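Local structure of endo-beta-mannanase (Rhizomucor miehei, 4QP0) at residues D62-F66 against T84-I89; S191-T196 against G238-A243; D219-F223 against W274-H278. The protein probably hydrolyses internal beta-1,4-mannosidic linkages at random in mannans, galactomannans and glucomannans. All blocks are in the same frame, centred on the assembly; numbering follows the deposited sequence.

Contact 1. Residues D62-F66 against T84-I89; sequences DSVWF and TGLGRI
Thr84 O is the polar centre of this contact, gripped by two groups of the loop 62-66. Trp65 N donates to it over 3.0 Å, meeting the carbonyl nearly end-on (C=O...N angle 163°) although the N-H itself is bent, and the CA-H of Val64 adds a weaker contact, Val64 CA lying 3.3 Å from Thr84 O. The neighbouring Trp65 O is also an acceptor; it and Thr84 OG1 both take a hydrogen bond from Asn79 ND2, so one amide joins the two segments from outside.

Apolar packing surrounds this polar point in two patches. Val64 holds CG1 anti to its backbone N (chi1 180°), which leaves both methyls facing the extended chain of Arg88: Val64 CG1 and CG2 each lie 3.8 Å from Arg88 CD, while Val64 CG2 reaches to 3.4 Å of Arg88 NE. The guanidinium is fixed by carbonyls beyond the pair, NE donating to Asp83 O and NH1 to Ser32 O, and the valine thus packs against a charged chain whose rotation is already restricted.

Phe66 works differently, as a flat plate. A methyl of Leu86 sits over one face, CD2 being 4.1 Å from the ring centroid and 16° off the normal, a CH-pi contact. At the far end of the ring, Phe66 CZ touches Ile89 CD1 at 3.7 Å, and Phe66 CE1 approaches Gly85 O at 3.4 Å.

The principle illustrated is closure of an excursion at its base: the loop leaving strand 51-55 is joined to the start of helix 87-98 beside the hairpin 67-70/75-78, with Tyr145 and His148 of helix 136-151 packing on Phe66 and Leu86.

Contact 2. Residues S191-T196 against G238-A243; sequences STTVTT and GMDFDA
Thr192 and Thr195, one turn apart on a helix, press against Gly238 and Met239, and here the packing is close. The methyl CG2 of Thr192 stands 3.5 Å from Gly238 C, while Thr192 CA points its hydrogen at Gly238 O over 3.5 Å. Met239 starts away from the helix, yet its bent chain (chi2 -63°, chi3 -75°) curls the sulfur back to Thr195, crossing that side chain at about a right angle; Met239 SD comes within 3.0 Å of Thr195 OG1. No direct hydrogen bond links the two segments, so the tight part rests on van der Waals packing and a CA-H...O contact.

Two helix starts are being brought together, each with a side-chain N-cap. Ser191 OG accepts from Val194 N at the head of helix 192-209, one of the outer helices of the TIM barrel, and Asp240 OD1 accepts from Ala243 N at the head of the short helix 241-245, the N-H arriving from above the carboxylate plane. Cys190, just before the first cap, is disulfide-bonded to Cys178.

Towards Thr196, Asp240 and Ala243, all partly exposed, the fit is looser. Thr196 OG1 turns back on its own helix and donates to Thr192 O at 2.9 Å, an oxygen that also receives Thr196 N; across the interface OG1 merely rests 3.8 Å from Ala243 CB. A water fills the polar role, donating to Asp240 OD2 over 3.1 Å and more weakly to Thr192 O, while Asn224 ND2 provides OD2 with a protein partner.

Contact 3. Residues D219-F223 against W274-H278; sequences DEGFF and WIKDH
The loop backbone passes the helix at a distance, Gly221 CA and His278 CA being the closest pair of alpha carbons at 8.0 Å, and with no hydrogen bond between the segments it is aromatic side chains that span the gap. Gly221, at a positive phi, has no CB where one would run into the His278 ring. A loop carbonyl lies near the indole: Glu220 O is at the edge of the Trp274 ring, near its plane, 3.7 Å from CZ2.

Trp274 is sent towards the loop by a first torsion that sets CG anti to the backbone N (chi1 -178°). Its benzo end is then met by two phenylalanines. Phe222 receives it in the plane of its own ring, with Phe222 CD1 3.8 Å from Trp274 CH2. Phe223 instead directs an edge towards the indole face; the planes are at 79° and the centroids of the phenyl and six-membered rings 6.0 Å apart, an offset edge-to-face pair. The same phenylalanine lies over a face of His278 in an offset stack, centroids 4.7 Å apart and planes at 29°. One ring therefore meets two neighbours on the helix in two different ways.

Polar ends are satisfied beyond the pair: Trp274 NE1 donates to His256 O, which helps fix the tilt of the indole, and Glu220 is salt-bridged to Arg177. Phe255 on strand 253-257 and Phe241 extend the packing round His278. Phe223, Trp274 and His278 thus form a buried aromatic cluster, here joining the loop after strand 214-216 to helix 270-284 within a family 5 TIM barrel.

Overall arrangement
From the N terminus, contact 1 comes first: it closes the excursion between strand 51-55 and helix 87-98, enclosing the small hairpin 67-70/75-78, and is complete before the others begin. Contacts 2 and 3 then cross, their segments alternating along the chain in the order 191-196, 219-223, 238-243, 274-278. Together they tie helices 192-209 and 270-284 to the long connection between strands 214-216 and 253-257, which includes the short helix 241-245. They also touch directly, through a probable hydrogen bond from Phe241 N to Phe222 O and packing of Phe241 on Phe223. Contact 1 lies across the chain's centre from contact 3, about 33 Å between centres.

Contact 1. Residues D62-F66 against T84-I89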
loop_
_atom_site.group_PDB
_atom_site.type_symbol
_atom_site.label_atom_id
_atom_site.label_comp_id
_atom_site.label_asym_id
_atom_site.label_seq_id
_atom_site.Cartn_x
_atom_site.Cartn_y
_atom_site.Cartn_z
ATOM N N ASP A 62 5.946 20.831 -5.142
ATOM C CA ASP A 62 4.771 21.472 -4.558
ATOM C C ASP A 62 5.070 21.832 -3.105
ATOM O O ASP A 62 6.195 21.630 -2.631
ATOM C CB ASP A 62 3.538 20.563 -4.653
ATOM C CG ASP A 62 2.916 20.550 -6.049
ATOM O OD1 ASP A 62 2.799 21.630 -6.674
ATOM O OD2 ASP A 62 2.528 19.454 -6.519
ATOM N N SER A 63 4.056 22.351 -2.408
ATOM C CA SER A 63 4.169 22.784 -1.013
ATOM C C SER A 63 4.785 21.716 -0.106
ATOM O O SER A 63 5.589 22.032 0.768
ATOM C CB SER A 63 2.797 23.199 -0.479
ATOM O OG SER A 63 2.146 24.076 -1.383
ATOM N N VAL A 64 4.391 20.460 -0.323
ATOM C CA VAL A 64 4.968 19.313 0.381
ATOM C C VAL A 64 5.745 18.478 -0.626
ATOM O O VAL A 64 5.218 18.118 -1.676
ATOM C CB VAL A 64 3.878 18.448 1.067
ATOM C CG1 VAL A 64 4.485 17.259 1.796
ATOM C CG2 VAL A 64 3.061 19.287 2.042
ATOM N N TRP A 65 7.007 18.198 -0.326
ATOM C CA TRP A 65 7.785 17.259 -1.133
ATOM C C TRP A 65 8.738 16.496 -0.270
ATOM O O TRP A 65 9.246 17.032 0.716
ATOM C CB TRP A 65 8.522 17.965 -2.266
ATOM C CG TRP A 65 9.588 18.947 -1.832
ATOM C CD1 TRP A 65 9.414 20.280 -1.448
ATOM C CD2 TRP A 65 11.044 18.717 -1.744
ATOM N NE1 TRP A 65 10.619 20.866 -1.135
ATOM C CE2 TRP A 65 11.635 19.987 -1.291
ATOM C CE3 TRP A 65 11.879 17.634 -1.980
ATOM C CZ2 TRP A 65 13.003 20.135 -1.095
ATOM C CZ3 TRP A 65 13.256 17.796 -1.779
ATOM C CH2 TRP A 65 13.802 19.017 -1.348
ATOM N N PHE A 66 8.965 15.227 -0.610
ATOM C CA PHE A 66 9.962 14.410 0.093
ATOM C C PHE A 66 11.218 14.190 -0.745
ATOM O O PHE A 66 12.312 14.090 -0.197
ATOM C CB PHE A 66 9.388 13.064 0.567
ATOM C CG PHE A 66 8.185 13.189 1.470
ATOM C CD1 PHE A 66 8.007 14.300 2.285
ATOM C CD2 PHE A 66 7.236 12.168 1.524
ATOM C CE1 PHE A 66 6.893 14.402 3.112
ATOM C CE2 PHE A 66 6.122 12.269 2.348
ATOM C CZ PHE A 66 5.955 13.387 3.146
ATOM N N THR A 84 7.506 21.136 5.416
ATOM C CA THR A 84 7.341 20.843 3.995
ATOM C C THR A 84 7.734 19.400 3.671
ATOM O O THR A 84 7.358 18.875 2.622
ATOM C CB THR A 84 8.126 21.826 3.091
ATOM O OG1 THR A 84 9.532 21.618 3.255
ATOM C CG2 THR A 84 7.773 23.284 3.411
ATOM N N GLY A 85 8.463 18.759 4.584
ATOM C CA GLY A 85 8.975 17.412 4.342
ATOM C C GLY A 85 8.628 16.335 5.352
ATOM O O GLY A 85 7.511 16.290 5.892
ATOM N N LEU A 86 9.617 15.474 5.603
ATOM C CA LEU A 86 9.468 14.243 6.383
ATOM C C LEU A 86 9.020 14.437 7.824
ATOM O O LEU A 86 8.536 13.494 8.452
ATOM C CB LEU A 86 10.767 13.430 6.337
ATOM C CG LEU A 86 11.063 12.790 4.976
ATOM C CD1 LEU A 86 12.475 12.225 4.918
ATOM C CD2 LEU A 86 10.026 11.722 4.637
ATOM N N GLY A 87 9.179 15.655 8.338
ATOM C CA GLY A 87 8.669 16.016 9.655
ATOM C C GLY A 87 7.159 15.852 9.720
ATOM O O GLY A 87 6.596 15.594 10.795
ATOM N N ARG A 88 6.507 16.006 8.564
ATOM C CA ARG A 88 5.082 15.700 8.417
ATOM C C ARG A 88 4.797 14.214 8.685
ATOM O O ARG A 88 3.747 13.860 9.243
ATOM C CB ARG A 88 4.580 16.083 7.023
ATOM C CG ARG A 88 4.333 17.572 6.812
ATOM C CD ARG A 88 3.641 17.815 5.479
ATOM N NE ARG A 88 3.043 19.143 5.398
ATOM C CZ ARG A 88 1.785 19.434 5.731
ATOM N NH1 ARG A 88 0.955 18.490 6.171
ATOM N NH2 ARG A 88 1.350 20.683 5.618
ATOM N N ILE A 89 5.726 13.348 8.283
ATOM C CA ILE A 89 5.592 11.917 8.555
ATOM C C ILE A 89 5.768 11.668 10.055
ATOM O O ILE A 89 4.971 10.937 10.653
ATOM C CB ILE A 89 6.556 11.060 7.705
ATOM C CG1 ILE A 89 6.299 11.274 6.211
ATOM C CG2 ILE A 89 6.430 9.581 8.050
ATOM C CD1 ILE A 89 4.885 10.973 5.744
#

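Contact 2. Residues S191-T196 against G238-A243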
loop_
_atom_site.group_PDB
_atom_site.type_symbol
_atom_site.label_atom_id
_atom_site.label_comp_id
_atom_site.label_asym_id
_atom_site.label_seq_id
_atom_site.Cartn_x
_atom_site.Cartn_y
_atom_site.Cartn_z
ATOM N N SER A 191 9.187 -7.951 -18.104
ATOM C CA SER A 191 8.516 -9.246 -17.990
ATOM C C SER A 191 8.108 -9.513 -16.541
ATOM O O SER A 191 8.137 -8.612 -15.699
ATOM C CB SER A 191 9.439 -10.363 -18.484
ATOM O OG SER A 191 10.525 -10.546 -17.593
ATOM N N THR A 192 7.733 -10.756 -16.257
ATOM C CA THR A 192 7.463 -11.177 -14.888
ATOM C C THR A 192 8.766 -11.570 -14.185
ATOM O O THR A 192 8.865 -11.462 -12.967
ATOM C CB THR A 192 6.431 -12.326 -14.822
ATOM O OG1 THR A 192 6.896 -13.430 -15.602
ATOM C CG2 THR A 192 5.084 -11.874 -15.369
ATOM N N THR A 193 9.757 -12.019 -14.956
ATOM C CA THR A 193 11.110 -12.279 -14.439
ATOM C C THR A 193 11.780 -10.993 -13.950
ATOM O O THR A 193 12.407 -10.984 -12.888
ATOM C CB THR A 193 12.021 -12.934 -15.509
ATOM O OG1 THR A 193 11.436 -14.165 -15.948
ATOM C CG2 THR A 193 13.418 -13.220 -14.955
ATOM N N VAL A 194 11.647 -9.921 -14.728
ATOM C CA VAL A 194 12.281 -8.636 -14.409
ATOM C C VAL A 194 11.591 -7.926 -13.240
ATOM O O VAL A 194 12.246 -7.386 -12.340
ATOM C CB VAL A 194 12.347 -7.736 -15.660
ATOM C CG1 VAL A 194 12.540 -6.267 -15.289
ATOM C CG2 VAL A 194 13.450 -8.222 -16.597
ATOM N N THR A 195 10.265 -7.939 -13.252
ATOM C CA THR A 195 9.473 -7.343 -12.182
ATOM C C THR A 195 9.799 -8.028 -10.849
ATOM O O THR A 195 10.135 -7.366 -9.875
ATOM C CB THR A 195 7.967 -7.390 -12.529
ATOM O OG1 THR A 195 7.313 -6.214 -12.045
ATOM C CG2 THR A 195 7.290 -8.631 -11.977
ATOM N N THR A 196 9.761 -9.357 -10.842
ATOM C CA THR A 196 9.988 -10.158 -9.642
ATOM C C THR A 196 11.405 -9.999 -9.084
ATOM O O THR A 196 11.584 -9.906 -7.864
ATOM C CB THR A 196 9.665 -11.642 -9.911
ATOM O OG1 THR A 196 8.265 -11.767 -10.197
ATOM C CG2 THR A 196 10.026 -12.525 -8.719
ATOM N N GLY A 238 2.715 -8.012 -16.355
ATOM C CA GLY A 238 4.134 -8.184 -16.064
ATOM C C GLY A 238 4.396 -8.485 -14.597
ATOM O O GLY A 238 5.531 -8.405 -14.142
ATOM N N MET A 239 3.339 -8.835 -13.862
ATOM C CA MET A 239 3.427 -9.129 -12.427
ATOM C C MET A 239 3.073 -10.580 -12.146
ATOM O O MET A 239 2.333 -11.204 -12.900
ATOM C CB MET A 239 2.494 -8.218 -11.627
ATOM C CG MET A 239 2.851 -6.748 -11.694
ATOM S SD MET A 239 4.462 -6.363 -10.986
ATOM C CE MET A 239 4.105 -6.489 -9.235
ATOM N N ASP A 240 3.581 -11.103 -11.039
ATOM C CA ASP A 240 3.472 -12.522 -10.749
ATOM C C ASP A 240 3.278 -12.686 -9.259
ATOM O O ASP A 240 4.244 -12.931 -8.532
ATOM C CB ASP A 240 4.748 -13.238 -11.211
ATOM C CG ASP A 240 4.628 -14.758 -11.186
ATOM O OD1 ASP A 240 3.813 -15.318 -10.413
ATOM O OD2 ASP A 240 5.385 -15.403 -11.943
ATOM N N PHE A 241 2.034 -12.550 -8.808
ATOM C CA PHE A 241 1.701 -12.670 -7.387
ATOM C C PHE A 241 2.323 -13.907 -6.761
ATOM O O PHE A 241 2.879 -13.826 -5.673
ATOM C CB PHE A 241 0.185 -12.689 -7.184
ATOM C CG PHE A 241 -0.247 -12.699 -5.738
ATOM C CD1 PHE A 241 -0.374 -11.512 -5.025
ATOM C CD2 PHE A 241 -0.567 -13.895 -5.097
ATOM C CE1 PHE A 241 -0.791 -11.516 -3.698
ATOM C CE2 PHE A 241 -0.998 -13.907 -3.766
ATOM C CZ PHE A 241 -1.107 -12.714 -3.065
ATOM N N ASP A 242 2.228 -15.042 -7.448
ATOM C CA ASP A 242 2.817 -16.298 -6.964
ATOM C C ASP A 242 4.324 -16.190 -6.708
ATOM O O ASP A 242 4.809 -16.585 -5.640
ATOM C CB ASP A 242 2.524 -17.453 -7.932
ATOM C CG ASP A 242 1.038 -17.814 -7.984
ATOM O OD1 ASP A 242 0.362 -17.781 -6.928
ATOM O OD2 ASP A 242 0.552 -18.132 -9.093
ATOM N N ALA A 243 5.059 -15.646 -7.675
ATOM C CA ALA A 243 6.507 -15.537 -7.534
ATOM C C ALA A 243 6.893 -14.531 -6.448
ATOM O O ALA A 243 7.953 -14.664 -5.826
ATOM C CB ALA A 243 7.170 -15.189 -8.868
HETATM O O HOH W 1 8.326 -14.288 -12.058
#

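Contact 3. Residues D219-F223 against W274-H278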
loop_
_atom_site.group_PDB
_atom_site.type_symbol
_atom_site.label_atom_id
_atom_site.label_comp_id
_atom_site.label_asym_id
_atom_site.label_seq_id
_atom_site.Cartn_x
_atom_site.Cartn_y
_atom_site.Cartn_z
ATOM N N ASP A 219 1.201 -4.356 -4.428
ATOM C CA ASP A 219 0.665 -4.532 -5.784
ATOM C C ASP A 219 -0.823 -4.825 -5.776
ATOM O O ASP A 219 -1.416 -5.035 -4.713
ATOM C CB ASP A 219 1.415 -5.635 -6.549
ATOM C CG ASP A 219 1.207 -7.040 -5.956
ATOM O OD1 ASP A 219 1.513 -7.261 -4.755
ATOM O OD2 ASP A 219 0.768 -7.944 -6.714
ATOM N N GLU A 220 -1.415 -4.850 -6.968
ATOM C CA GLU A 220 -2.841 -5.125 -7.129
ATOM C C GLU A 220 -3.172 -6.608 -6.962
ATOM O O GLU A 220 -4.346 -6.974 -6.787
ATOM C CB GLU A 220 -3.338 -4.614 -8.483
ATOM C CG GLU A 220 -3.463 -3.103 -8.545
ATOM C CD GLU A 220 -3.203 -2.543 -9.932
ATOM O OE1 GLU A 220 -2.092 -2.758 -10.485
ATOM O OE2 GLU A 220 -4.112 -1.869 -10.464
ATOM N N GLY A 221 -2.139 -7.447 -7.025
ATOM C CA GLY A 221 -2.279 -8.882 -6.800
ATOM C C GLY A 221 -2.451 -9.681 -8.068
ATOM O O GLY A 221 -2.980 -10.790 -8.044
ATOM N N PHE A 222 -1.982 -9.121 -9.177
ATOM C CA PHE A 222 -2.097 -9.768 -10.482
ATOM C C PHE A 222 -1.261 -11.040 -10.565
ATOM O O PHE A 222 -0.086 -11.036 -10.197
ATOM C CB PHE A 222 -1.759 -8.788 -11.621
ATOM C CG PHE A 222 -2.689 -7.591 -11.701
ATOM C CD1 PHE A 222 -3.977 -7.632 -11.141
ATOM C CD2 PHE A 222 -2.288 -6.425 -12.345
ATOM C CE1 PHE A 222 -4.821 -6.532 -11.211
ATOM C CE2 PHE A 222 -3.138 -5.328 -12.429
ATOM C CZ PHE A 222 -4.406 -5.384 -11.867
ATOM N N PHE A 223 -1.894 -12.125 -11.027
ATOM C CA PHE A 223 -1.251 -13.438 -11.174
ATOM C C PHE A 223 -0.537 -13.590 -12.501
ATOM O O PHE A 223 -0.767 -12.824 -13.433
ATOM C CB PHE A 223 -2.283 -14.557 -11.082
ATOM C CG PHE A 223 -2.901 -14.704 -9.732
ATOM C CD1 PHE A 223 -2.189 -15.286 -8.686
ATOM C CD2 PHE A 223 -4.205 -14.281 -9.507
ATOM C CE1 PHE A 223 -2.768 -15.429 -7.437
ATOM C CE2 PHE A 223 -4.785 -14.422 -8.261
ATOM C CZ PHE A 223 -4.067 -14.998 -7.225
ATOM N N TRP A 274 -12.344 -13.376 -7.064
ATOM C CA TRP A 274 -11.032 -12.729 -6.958
ATOM C C TRP A 274 -10.475 -12.784 -5.556
ATOM O O TRP A 274 -9.276 -13.062 -5.366
ATOM C CB TRP A 274 -11.167 -11.283 -7.421
ATOM C CG TRP A 274 -9.911 -10.441 -7.427
ATOM C CD1 TRP A 274 -9.653 -9.308 -6.665
ATOM C CD2 TRP A 274 -8.724 -10.600 -8.279
ATOM N NE1 TRP A 274 -8.423 -8.780 -6.968
ATOM C CE2 TRP A 274 -7.811 -9.506 -7.920
ATOM C CE3 TRP A 274 -8.338 -11.503 -9.255
ATOM C CZ2 TRP A 274 -6.569 -9.348 -8.529
ATOM C CZ3 TRP A 274 -7.080 -11.331 -9.867
ATOM C CH2 TRP A 274 -6.221 -10.281 -9.505
ATOM N N ILE A 275 -11.337 -12.518 -4.567
ATOM C CA ILE A 275 -10.972 -12.594 -3.148
ATOM C C ILE A 275 -10.637 -14.039 -2.774
ATOM O O ILE A 275 -9.541 -14.321 -2.286
ATOM C CB ILE A 275 -12.100 -12.051 -2.222
ATOM C CG1 ILE A 275 -12.361 -10.567 -2.494
ATOM C CG2 ILE A 275 -11.760 -12.262 -0.748
ATOM C CD1 ILE A 275 -13.766 -10.117 -2.160
ATOM N N LYS A 276 -11.589 -14.946 -3.005
ATOM C CA LYS A 276 -11.404 -16.379 -2.755
ATOM C C LYS A 276 -10.062 -16.862 -3.318
ATOM O O LYS A 276 -9.319 -17.572 -2.636
ATOM C CB LYS A 276 -12.555 -17.189 -3.363
ATOM C CG LYS A 276 -13.886 -17.056 -2.640
ATOM C CD LYS A 276 -15.053 -17.522 -3.497
ATOM C CE LYS A 276 -15.426 -18.976 -3.264
ATOM N NZ LYS A 276 -14.711 -19.908 -4.176
ATOM N N ASP A 277 -9.760 -16.469 -4.557
ATOM C CA ASP A 277 -8.491 -16.842 -5.212
ATOM C C ASP A 277 -7.253 -16.374 -4.450
ATOM O O ASP A 277 -6.268 -17.099 -4.372
ATOM C CB ASP A 277 -8.443 -16.359 -6.665
ATOM C CG ASP A 277 -9.367 -17.157 -7.585
ATOM O OD1 ASP A 277 -9.830 -18.254 -7.180
ATOM O OD2 ASP A 277 -9.642 -16.680 -8.715
ATOM N N HIS A 278 -7.304 -15.174 -3.885
ATOM C CA HIS A 278 -6.204 -14.693 -3.050
ATOM C C HIS A 278 -6.186 -15.288 -1.661
ATOM O O HIS A 278 -5.107 -15.518 -1.110
ATOM C CB HIS A 278 -6.166 -13.171 -3.016
ATOM C CG HIS A 278 -5.870 -12.548 -4.360
ATOM N ND1 HIS A 278 -4.634 -12.188 -4.733
ATOM C CD2 HIS A 278 -6.705 -12.248 -5.430
ATOM C CE1 HIS A 278 -4.672 -11.681 -5.979
ATOM N NE2 HIS A 278 -5.941 -11.722 -6.403
#